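Local coordinates for protein putative metalloprotease II (Bacteroides fragilis, PDB 4ON1) that probably acts as a zinc-dependent metalloendopeptidase of the fragilysin type, cleaving peptide bonds at a zinc site with histidine ligands, at residues R114-Y122 against G214-S222; D280-T291 against R313-T324. One frame throughout, in Å; residues are numbered along the deposited sequence.

Interaction 1 of 2, residues R114-Y122 against G214-S222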
loop_
_atom_site.group_PDB
_atom_site.type_symbol
_atom_site.label_atom_id
_atom_site.label_comp_id
_atom_site.label_asym_id
_atom_site.label_seq_id
_atom_site.Cartn_x
_atom_site.Cartn_y
_atom_site.Cartn_z
ATOM N N ARG A 114 -14.157 13.888 -8.444
ATOM C CA ARG A 114 -13.579 12.799 -7.660
ATOM C C ARG A 114 -12.799 13.384 -6.488
ATOM O O ARG A 114 -12.895 12.883 -5.367
ATOM C CB ARG A 114 -12.677 11.904 -8.516
ATOM C CG ARG A 114 -12.222 10.610 -7.804
ATOM C CD ARG A 114 -13.401 9.760 -7.324
ATOM N NE ARG A 114 -12.980 8.589 -6.547
ATOM C CZ ARG A 114 -13.683 8.076 -5.538
ATOM N NH1 ARG A 114 -14.834 8.627 -5.192
ATOM N NH2 ARG A 114 -13.240 7.016 -4.877
ATOM N N MET A 115 -12.039 14.448 -6.734
ATOM C CA MET A 115 -11.302 15.089 -5.643
ATOM C C MET A 115 -12.239 15.514 -4.511
ATOM O O MET A 115 -11.929 15.330 -3.333
ATOM C CB MET A 115 -10.512 16.303 -6.142
ATOM C CG MET A 115 -9.729 17.026 -5.044
ATOM S SD MET A 115 -8.079 16.351 -4.710
ATOM C CE MET A 115 -8.434 15.088 -3.490
ATOM N N ALA A 116 -13.398 16.053 -4.878
ATOM C CA ALA A 116 -14.375 16.494 -3.887
ATOM C C ALA A 116 -14.902 15.302 -3.097
ATOM O O ALA A 116 -15.069 15.379 -1.878
ATOM C CB ALA A 116 -15.533 17.250 -4.563
ATOM N N GLU A 117 -15.155 14.197 -3.791
ATOM C CA GLU A 117 -15.611 12.981 -3.124
ATOM C C GLU A 117 -14.551 12.455 -2.158
ATOM O O GLU A 117 -14.870 12.023 -1.048
ATOM C CB GLU A 117 -15.981 11.913 -4.153
ATOM C CG GLU A 117 -17.229 12.260 -4.961
ATOM C CD GLU A 117 -17.407 11.384 -6.188
ATOM O OE1 GLU A 117 -18.309 11.688 -6.997
ATOM O OE2 GLU A 117 -16.656 10.395 -6.345
ATOM N N ILE A 118 -13.292 12.500 -2.577
ATOM C CA ILE A 118 -12.205 12.042 -1.720
ATOM C C ILE A 118 -12.098 12.920 -0.470
ATOM O O ILE A 118 -11.959 12.418 0.646
ATOM C CB ILE A 118 -10.860 12.048 -2.457
ATOM C CG1 ILE A 118 -10.877 11.054 -3.624
ATOM C CG2 ILE A 118 -9.736 11.672 -1.492
ATOM C CD1 ILE A 118 -11.097 9.600 -3.192
ATOM N N ALA A 119 -12.188 14.232 -0.655
ATOM C CA ALA A 119 -12.112 15.150 0.473
ATOM C C ALA A 119 -13.254 14.925 1.466
ATOM O O ALA A 119 -13.049 14.991 2.679
ATOM C CB ALA A 119 -12.121 16.583 -0.015
ATOM N N ASN A 120 -14.450 14.647 0.949
ATOM C CA ASN A 120 -15.602 14.364 1.803
ATOM C C ASN A 120 -15.374 13.109 2.638
ATOM O O ASN A 120 -15.756 13.051 3.809
ATOM C CB ASN A 120 -16.882 14.193 0.977
ATOM C CG ASN A 120 -17.300 15.463 0.252
ATOM O OD1 ASN A 120 -16.982 16.574 0.676
ATOM N ND2 ASN A 120 -18.038 15.295 -0.844
ATOM N N TYR A 121 -14.770 12.097 2.023
ATOM C CA TYR A 121 -14.434 10.882 2.744
ATOM C C TYR A 121 -13.595 11.223 3.977
ATOM O O TYR A 121 -13.916 10.807 5.089
ATOM C CB TYR A 121 -13.690 9.887 1.841
ATOM C CG TYR A 121 -13.032 8.758 2.618
ATOM C CD1 TYR A 121 -13.705 7.562 2.843
ATOM C CD2 TYR A 121 -11.752 8.899 3.149
ATOM C CE1 TYR A 121 -13.121 6.536 3.562
ATOM C CE2 TYR A 121 -11.162 7.879 3.871
ATOM C CZ TYR A 121 -11.849 6.702 4.073
ATOM O OH TYR A 121 -11.255 5.689 4.785
ATOM N N TYR A 122 -12.522 11.977 3.775
ATOM C CA TYR A 122 -11.610 12.285 4.873
ATOM C C TYR A 122 -12.232 13.226 5.899
ATOM O O TYR A 122 -11.916 13.157 7.085
ATOM C CB TYR A 122 -10.315 12.882 4.336
ATOM C CG TYR A 122 -9.392 11.832 3.777
ATOM C CD1 TYR A 122 -9.173 11.729 2.414
ATOM C CD2 TYR A 122 -8.771 10.920 4.614
ATOM C CE1 TYR A 122 -8.337 10.754 1.895
ATOM C CE2 TYR A 122 -7.931 9.942 4.107
ATOM C CZ TYR A 122 -7.721 9.865 2.745
ATOM O OH TYR A 122 -6.889 8.894 2.235
ATOM N N GLY A 214 -15.450 0.247 -0.877
ATOM C CA GLY A 214 -15.007 1.606 -0.597
ATOM C C GLY A 214 -13.506 1.885 -0.622
ATOM O O GLY A 214 -13.084 2.989 -0.272
ATOM N N SER A 215 -12.693 0.907 -1.024
ATOM C CA SER A 215 -11.248 1.133 -1.144
ATOM C C SER A 215 -10.969 2.291 -2.097
ATOM O O SER A 215 -11.437 2.279 -3.236
ATOM C CB SER A 215 -10.536 -0.126 -1.638
ATOM O OG SER A 215 -10.380 -1.060 -0.588
ATOM N N LEU A 216 -10.212 3.286 -1.634
ATOM C CA LEU A 216 -9.893 4.442 -2.460
ATOM C C LEU A 216 -8.687 4.158 -3.350
ATOM O O LEU A 216 -7.737 3.512 -2.918
ATOM C CB LEU A 216 -9.627 5.666 -1.583
ATOM C CG LEU A 216 -10.712 6.019 -0.564
ATOM C CD1 LEU A 216 -10.334 7.291 0.212
ATOM C CD2 LEU A 216 -12.079 6.162 -1.237
ATOM N N GLU A 217 -8.726 4.659 -4.585
ATOM C CA GLU A 217 -7.674 4.388 -5.566
ATOM C C GLU A 217 -6.264 4.652 -5.030
ATOM O O GLU A 217 -5.395 3.782 -5.117
ATOM C CB GLU A 217 -7.914 5.226 -6.831
ATOM C CG GLU A 217 -9.281 5.018 -7.472
ATOM C CD GLU A 217 -10.320 5.993 -6.954
ATOM O OE1 GLU A 217 -10.658 5.893 -5.758
ATOM O OE2 GLU A 217 -10.787 6.864 -7.724
ATOM N N HIS A 218 -6.043 5.833 -4.458
ATOM C CA HIS A 218 -4.717 6.194 -3.962
ATOM C C HIS A 218 -4.323 5.399 -2.717
ATOM O O HIS A 218 -3.140 5.202 -2.457
ATOM C CB HIS A 218 -4.648 7.689 -3.648
ATOM C CG HIS A 218 -5.426 8.075 -2.435
ATOM N ND1 HIS A 218 -6.787 8.292 -2.462
ATOM C CD2 HIS A 218 -5.041 8.245 -1.148
ATOM C CE1 HIS A 218 -7.204 8.601 -1.249
ATOM N NE2 HIS A 218 -6.164 8.577 -0.429
ATOM N N ASP A 219 -5.304 4.972 -1.926
ATOM C CA ASP A 219 -5.007 4.119 -0.775
ATOM C C ASP A 219 -4.424 2.774 -1.213
ATOM O O ASP A 219 -3.473 2.277 -0.613
ATOM C CB ASP A 219 -6.259 3.875 0.074
ATOM C CG ASP A 219 -6.560 5.026 1.018
ATOM O OD1 ASP A 219 -5.610 5.734 1.422
ATOM O OD2 ASP A 219 -7.745 5.211 1.370
ATOM N N ILE A 220 -4.998 2.192 -2.260
ATOM C CA ILE A 220 -4.525 0.903 -2.753
ATOM C C ILE A 220 -3.060 0.987 -3.166
ATOM O O ILE A 220 -2.250 0.131 -2.801
ATOM C CB ILE A 220 -5.383 0.415 -3.933
ATOM C CG1 ILE A 220 -6.827 0.208 -3.463
ATOM C CG2 ILE A 220 -4.834 -0.886 -4.503
ATOM C CD1 ILE A 220 -7.807 -0.104 -4.585
ATOM N N THR A 221 -2.713 2.022 -3.926
ATOM C CA THR A 221 -1.337 2.142 -4.394
ATOM C C THR A 221 -0.414 2.633 -3.275
ATOM O O THR A 221 0.778 2.350 -3.296
ATOM C CB THR A 221 -1.236 3.047 -5.626
ATOM O OG1 THR A 221 -1.915 4.284 -5.380
ATOM C CG2 THR A 221 -1.891 2.339 -6.837
ATOM N N SER A 222 -0.956 3.340 -2.284
ATOM C CA SER A 222 -0.165 3.643 -1.086
ATOM C C SER A 222 0.159 2.362 -0.310
ATOM O O SER A 222 1.275 2.205 0.184
ATOM C CB SER A 222 -0.887 4.630 -0.163
ATOM O OG SER A 222 -1.005 5.905 -0.766
HETATM O O HOH W 1 -8.238 5.890 3.859
#

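Interaction 2 of 2, residues D280-T291 against R313-T324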
loop_
_atom_site.group_PDB
_atom_site.type_symbol
_atom_site.label_atom_id
_atom_site.label_comp_id
_atom_site.label_asym_id
_atom_site.label_seq_id
_atom_site.Cartn_x
_atom_site.Cartn_y
_atom_site.Cartn_z
ATOM N N ASP A 280 -5.053 -19.286 -11.343
ATOM C CA ASP A 280 -5.271 -19.787 -9.987
ATOM C C ASP A 280 -3.988 -19.957 -9.156
ATOM O O ASP A 280 -4.052 -20.302 -7.975
ATOM C CB ASP A 280 -6.012 -21.122 -10.072
ATOM C CG ASP A 280 -5.222 -22.173 -10.829
ATOM O OD1 ASP A 280 -5.012 -21.988 -12.049
ATOM O OD2 ASP A 280 -4.818 -23.188 -10.215
ATOM N N LYS A 281 -2.836 -19.685 -9.759
ATOM C CA LYS A 281 -1.556 -19.913 -9.094
ATOM C C LYS A 281 -0.869 -18.614 -8.698
ATOM O O LYS A 281 0.353 -18.560 -8.590
ATOM C CB LYS A 281 -0.641 -20.730 -10.006
ATOM C CG LYS A 281 -1.171 -22.124 -10.312
ATOM C CD LYS A 281 -0.204 -22.855 -11.241
ATOM C CE LYS A 281 -0.425 -24.353 -11.224
ATOM N NZ LYS A 281 0.569 -25.046 -12.098
ATOM N N LYS A 282 -1.672 -17.580 -8.460
ATOM C CA LYS A 282 -1.174 -16.283 -8.011
ATOM C C LYS A 282 -1.796 -15.956 -6.663
ATOM O O LYS A 282 -2.869 -16.464 -6.346
ATOM C CB LYS A 282 -1.514 -15.177 -9.021
ATOM C CG LYS A 282 -1.038 -15.426 -10.437
ATOM C CD LYS A 282 -1.554 -14.317 -11.355
ATOM C CE LYS A 282 -1.336 -14.660 -12.826
ATOM N NZ LYS A 282 -1.906 -13.601 -13.697
ATOM N N PRO A 283 -1.125 -15.111 -5.867
ATOM C CA PRO A 283 -1.712 -14.616 -4.617
ATOM C C PRO A 283 -2.830 -13.641 -4.915
ATOM O O PRO A 283 -2.628 -12.748 -5.734
ATOM C CB PRO A 283 -0.545 -13.899 -3.918
ATOM C CG PRO A 283 0.698 -14.329 -4.663
ATOM C CD PRO A 283 0.249 -14.622 -6.064
ATOM N N TYR A 284 -3.979 -13.813 -4.269
ATOM C CA TYR A 284 -5.105 -12.899 -4.435
ATOM C C TYR A 284 -5.446 -12.227 -3.121
ATOM O O TYR A 284 -5.601 -12.903 -2.112
ATOM C CB TYR A 284 -6.333 -13.641 -4.960
ATOM C CG TYR A 284 -6.278 -13.993 -6.425
ATOM C CD1 TYR A 284 -5.509 -15.048 -6.874
ATOM C CD2 TYR A 284 -7.037 -13.293 -7.350
ATOM C CE1 TYR A 284 -5.466 -15.379 -8.217
ATOM C CE2 TYR A 284 -7.003 -13.613 -8.693
ATOM C CZ TYR A 284 -6.221 -14.656 -9.119
ATOM O OH TYR A 284 -6.187 -14.979 -10.446
ATOM N N ILE A 285 -5.568 -10.901 -3.124
ATOM C CA ILE A 285 -5.949 -10.206 -1.905
ATOM C C ILE A 285 -7.190 -9.349 -2.119
ATOM O O ILE A 285 -7.238 -8.529 -3.037
ATOM C CB ILE A 285 -4.796 -9.334 -1.368
ATOM C CG1 ILE A 285 -3.578 -10.204 -1.053
ATOM C CG2 ILE A 285 -5.210 -8.631 -0.082
ATOM C CD1 ILE A 285 -2.458 -10.030 -2.040
ATOM N N LEU A 286 -8.202 -9.564 -1.277
ATOM C CA LEU A 286 -9.435 -8.777 -1.326
ATOM C C LEU A 286 -9.276 -7.478 -0.546
ATOM O O LEU A 286 -8.846 -7.491 0.615
ATOM C CB LEU A 286 -10.610 -9.580 -0.755
ATOM C CG LEU A 286 -11.975 -8.888 -0.785
ATOM C CD1 LEU A 286 -12.470 -8.744 -2.222
ATOM C CD2 LEU A 286 -12.991 -9.660 0.054
ATOM N N LEU A 287 -9.654 -6.363 -1.168
ATOM C CA LEU A 287 -9.457 -5.052 -0.563
ATOM C C LEU A 287 -10.762 -4.311 -0.271
ATOM O O LEU A 287 -11.636 -4.191 -1.133
ATOM C CB LEU A 287 -8.578 -4.182 -1.474
ATOM C CG LEU A 287 -7.204 -4.750 -1.857
ATOM C CD1 LEU A 287 -6.447 -3.762 -2.751
ATOM C CD2 LEU A 287 -6.404 -5.042 -0.611
ATOM N N ARG A 288 -10.878 -3.798 0.950
ATOM C CA ARG A 288 -11.995 -2.936 1.328
ATOM C C ARG A 288 -11.461 -1.785 2.153
ATOM O O ARG A 288 -10.352 -1.866 2.684
ATOM C CB ARG A 288 -13.049 -3.702 2.123
ATOM C CG ARG A 288 -12.488 -4.293 3.411
ATOM C CD ARG A 288 -13.572 -4.613 4.424
ATOM N NE ARG A 288 -14.660 -5.400 3.850
ATOM C CZ ARG A 288 -15.659 -5.914 4.560
ATOM N NH1 ARG A 288 -15.690 -5.744 5.876
ATOM N NH2 ARG A 288 -16.616 -6.607 3.958
ATOM N N ASP A 289 -12.226 -0.705 2.255
ATOM C CA ASP A 289 -11.772 0.400 3.082
ATOM C C ASP A 289 -11.909 0.061 4.565
ATOM O O ASP A 289 -11.097 0.490 5.381
ATOM C CB ASP A 289 -12.542 1.675 2.776
ATOM C CG ASP A 289 -12.022 2.848 3.564
ATOM O OD1 ASP A 289 -12.730 3.318 4.473
ATOM O OD2 ASP A 289 -10.887 3.281 3.292
ATOM N N GLY A 290 -12.939 -0.711 4.898
ATOM C CA GLY A 290 -13.254 -1.030 6.275
ATOM C C GLY A 290 -12.465 -2.184 6.863
ATOM O O GLY A 290 -11.348 -2.478 6.441
ATOM N N THR A 291 -13.058 -2.840 7.855
ATOM C CA THR A 291 -12.393 -3.911 8.581
ATOM C C THR A 291 -13.308 -5.114 8.732
ATOM O O THR A 291 -14.427 -5.120 8.226
ATOM C CB THR A 291 -11.968 -3.458 9.981
ATOM O OG1 THR A 291 -13.117 -2.957 10.676
ATOM C CG2 THR A 291 -10.896 -2.380 9.899
ATOM N N ARG A 313 1.356 -22.920 -5.371
ATOM C CA ARG A 313 0.068 -23.530 -5.075
ATOM C C ARG A 313 -1.003 -23.052 -6.053
ATOM O O ARG A 313 -0.932 -21.932 -6.555
ATOM C CB ARG A 313 -0.324 -23.217 -3.640
ATOM C CG ARG A 313 0.622 -23.857 -2.640
ATOM C CD ARG A 313 0.397 -23.331 -1.247
ATOM N NE ARG A 313 -0.978 -23.560 -0.827
ATOM C CZ ARG A 313 -1.388 -24.628 -0.159
ATOM N NH1 ARG A 313 -0.526 -25.585 0.154
ATOM N NH2 ARG A 313 -2.665 -24.740 0.182
ATOM N N GLY A 314 -1.995 -23.900 -6.316
ATOM C CA GLY A 314 -3.045 -23.574 -7.270
ATOM C C GLY A 314 -4.416 -23.421 -6.635
ATOM O O GLY A 314 -4.528 -23.321 -5.412
ATOM N N ASN A 315 -5.448 -23.371 -7.476
ATOM C CA ASN A 315 -6.840 -23.292 -7.031
ATOM C C ASN A 315 -7.103 -22.150 -6.051
ATOM O O ASN A 315 -7.884 -22.299 -5.112
ATOM C CB ASN A 315 -7.280 -24.626 -6.401
ATOM C CG ASN A 315 -8.791 -24.712 -6.213
ATOM O OD1 ASN A 315 -9.281 -25.085 -5.144
ATOM N ND2 ASN A 315 -9.533 -24.334 -7.249
ATOM N N PHE A 316 -6.439 -21.017 -6.271
ATOM C CA PHE A 316 -6.674 -19.814 -5.475
ATOM C C PHE A 316 -6.484 -20.058 -3.972
ATOM O O PHE A 316 -7.120 -19.410 -3.143
ATOM C CB PHE A 316 -8.081 -19.268 -5.749
ATOM C CG PHE A 316 -8.344 -18.994 -7.207
ATOM C CD1 PHE A 316 -7.895 -17.821 -7.795
ATOM C CD2 PHE A 316 -9.012 -19.922 -7.995
ATOM C CE1 PHE A 316 -8.121 -17.567 -9.143
ATOM C CE2 PHE A 316 -9.236 -19.679 -9.350
ATOM C CZ PHE A 316 -8.792 -18.497 -9.921
ATOM N N GLU A 317 -5.597 -20.985 -3.628
ATOM C CA GLU A 317 -5.351 -21.318 -2.224
ATOM C C GLU A 317 -4.522 -20.262 -1.518
ATOM O O GLU A 317 -4.529 -20.187 -0.290
ATOM C CB GLU A 317 -4.661 -22.677 -2.108
ATOM C CG GLU A 317 -5.595 -23.850 -2.351
ATOM C CD GLU A 317 -4.848 -25.145 -2.583
ATOM O OE1 GLU A 317 -3.639 -25.205 -2.272
ATOM O OE2 GLU A 317 -5.472 -26.100 -3.089
ATOM N N VAL A 318 -3.783 -19.467 -2.290
ATOM C CA VAL A 318 -2.993 -18.384 -1.712
ATOM C C VAL A 318 -3.777 -17.086 -1.791
ATOM O O VAL A 318 -3.914 -16.495 -2.854
ATOM C CB VAL A 318 -1.628 -18.203 -2.421
ATOM C CG1 VAL A 318 -0.864 -17.029 -1.810
ATOM C CG2 VAL A 318 -0.807 -19.476 -2.331
ATOM N N ALA A 319 -4.315 -16.656 -0.658
ATOM C CA ALA A 319 -5.179 -15.494 -0.648
ATOM C C ALA A 319 -5.156 -14.801 0.692
ATOM O O ALA A 319 -4.738 -15.371 1.704
ATOM C CB ALA A 319 -6.619 -15.884 -1.015
ATOM N N ALA A 320 -5.615 -13.561 0.688
ATOM C CA ALA A 320 -5.752 -12.802 1.911
ATOM C C ALA A 320 -6.864 -11.788 1.741
ATOM O O ALA A 320 -7.364 -11.577 0.643
ATOM C CB ALA A 320 -4.446 -12.106 2.270
ATOM N N ILE A 321 -7.256 -11.174 2.843
ATOM C CA ILE A 321 -8.119 -10.014 2.795
ATOM C C ILE A 321 -7.393 -8.898 3.542
ATOM O O ILE A 321 -6.635 -9.162 4.479
ATOM C CB ILE A 321 -9.487 -10.309 3.413
ATOM C CG1 ILE A 321 -9.349 -10.598 4.905
ATOM C CG2 ILE A 321 -10.114 -11.542 2.752
ATOM C CD1 ILE A 321 -10.649 -11.067 5.547
ATOM N N SER A 322 -7.605 -7.658 3.123
ATOM C CA SER A 322 -6.890 -6.545 3.733
ATOM C C SER A 322 -7.663 -5.250 3.649
ATOM O O SER A 322 -8.272 -4.950 2.625
ATOM C CB SER A 322 -5.524 -6.361 3.063
ATOM O OG SER A 322 -4.825 -5.287 3.676
ATOM N N THR A 323 -7.616 -4.473 4.725
ATOM C CA THR A 323 -8.102 -3.102 4.683
ATOM C C THR A 323 -7.150 -2.263 3.829
ATOM O O THR A 323 -5.988 -2.635 3.637
ATOM C CB THR A 323 -8.207 -2.493 6.090
ATOM O OG1 THR A 323 -8.908 -1.238 6.034
ATOM C CG2 THR A 323 -6.819 -2.301 6.690
ATOM N N THR A 324 -7.638 -1.154 3.286
ATOM C CA THR A 324 -6.754 -0.221 2.585
ATOM C C THR A 324 -6.720 1.125 3.293
ATOM O O THR A 324 -6.083 2.064 2.816
ATOM C CB THR A 324 -7.181 0.011 1.129
ATOM O OG1 THR A 324 -8.555 0.427 1.098
ATOM C CG2 THR A 324 -7.017 -1.260 0.332
HETATM O O HOH W 2 -3.486 -18.827 -5.331
HETATM O O HOH W 3 -9.333 3.032 1.251
#

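Interaction 1 of 2, residues R114-Y122 against G214-S222
Arg114, Glu117 and Glu217 form a salt-bridge network between helix 112-126, in the fragilysin N-terminal domain, and the start of helix 217-230, whose short axes run at 72°. Arg114 CB points toward 214-222, CG stands anti to the backbone N (chi1 -171°), and the chain bends at chi2. CG and CD then pass near Glu217 OE2, and the side-on grip begins at NE, which donates to the syn lone pair of Glu217 OE2 at 3.0 Å. NH2 donates almost straight to Glu217 OE1, while NH1 donates to Glu117 OE2, one turn further along the same helix. Three bonds near its plane fix the guanidinium's rotation, and Ile118 CD1 lies over one face. Leu216 splits its branches: CD2 meets Ile118 CD1 tip to tip at 4.1 Å, and CD1 sits over the face of the Tyr121 ring, a CH-pi contact 3.8 Å from the centroid. A water bridges Tyr121 OH, also bonded to Asp289, and Asp219 OD2; Asp219 OD1 is bonded to Ser326 OG. His218 ND1 is held by Tyr109 OH, and His218 NE2, near the Tyr122 ring plane, hydrogen-bonds Tyr122 OH at 2.8 Å, either atom a possible donor.

Interaction 2 of 2, residues D280-T291 against R313-T324
The Phe316 ring has CA and CB of Asp280 over one face and Tyr284 at its edge: Asp280 CA sits 3.7 Å from the ring centroid as a CH-pi contact, and Phe316 CD1 points onto the face of Tyr284, 3.5 Å from Tyr284 CE1. This T-shaped pair has planes 65° apart and packs against Leu270 of helix 259-271. Asp280 also grips the turn through its own oxygens. OD2 takes Asn315 N on its anti lone pair at 2.8 Å, and the main-chain O takes Phe316 N. From here strands 284-288 and 319-323 run parallel, with alternating bonds: Tyr284 N to Val318 O, Ala320 N to Tyr284 O, Leu286 N to Ala320 O, Ser322 N to Leu286 O. Ile285 CG1 meets Ala320 CB at 3.9 Å on the face turned to helix 331-340; Leu286 CB packs on Ile321 CG2 on the other. Near the far end, a water links Asp289 OD2 to Thr324 OG1, which also bonds Ser215 OG, as Asp289 OD1 does Tyr121 OH. Directional main-chain bonds therefore fix the register, while the small Ala320 side chain, touching residues of the HExxH pattern, is consistent with close packing of the zinc-binding helix on the sheet.

In the fold
Interaction 1 closes before interaction 2 opens along the chain, and their centres lie 21 Å apart. Interaction 1 ties helix 112-126 of the N-terminal domain to helix 217-230, which follows strand 201-209; that strand pairs in parallel with 284-288, the first strand of interaction 2. The contacts also touch directly: Tyr121 OH lies 2.8 Å from Asp289 OD1, and Ser215 OG 2.9 Å from Thr324 OG1. Helix 112-126 thus reaches the end of the strand pair through Tyr121. Interaction 2 lies behind the helix carrying His334 and His338, with the Ala320 side chain about 10 Å from the zinc ion. His344 and Asp176 complete its ligands, consistent with a latent form of a fragilysin-like protease.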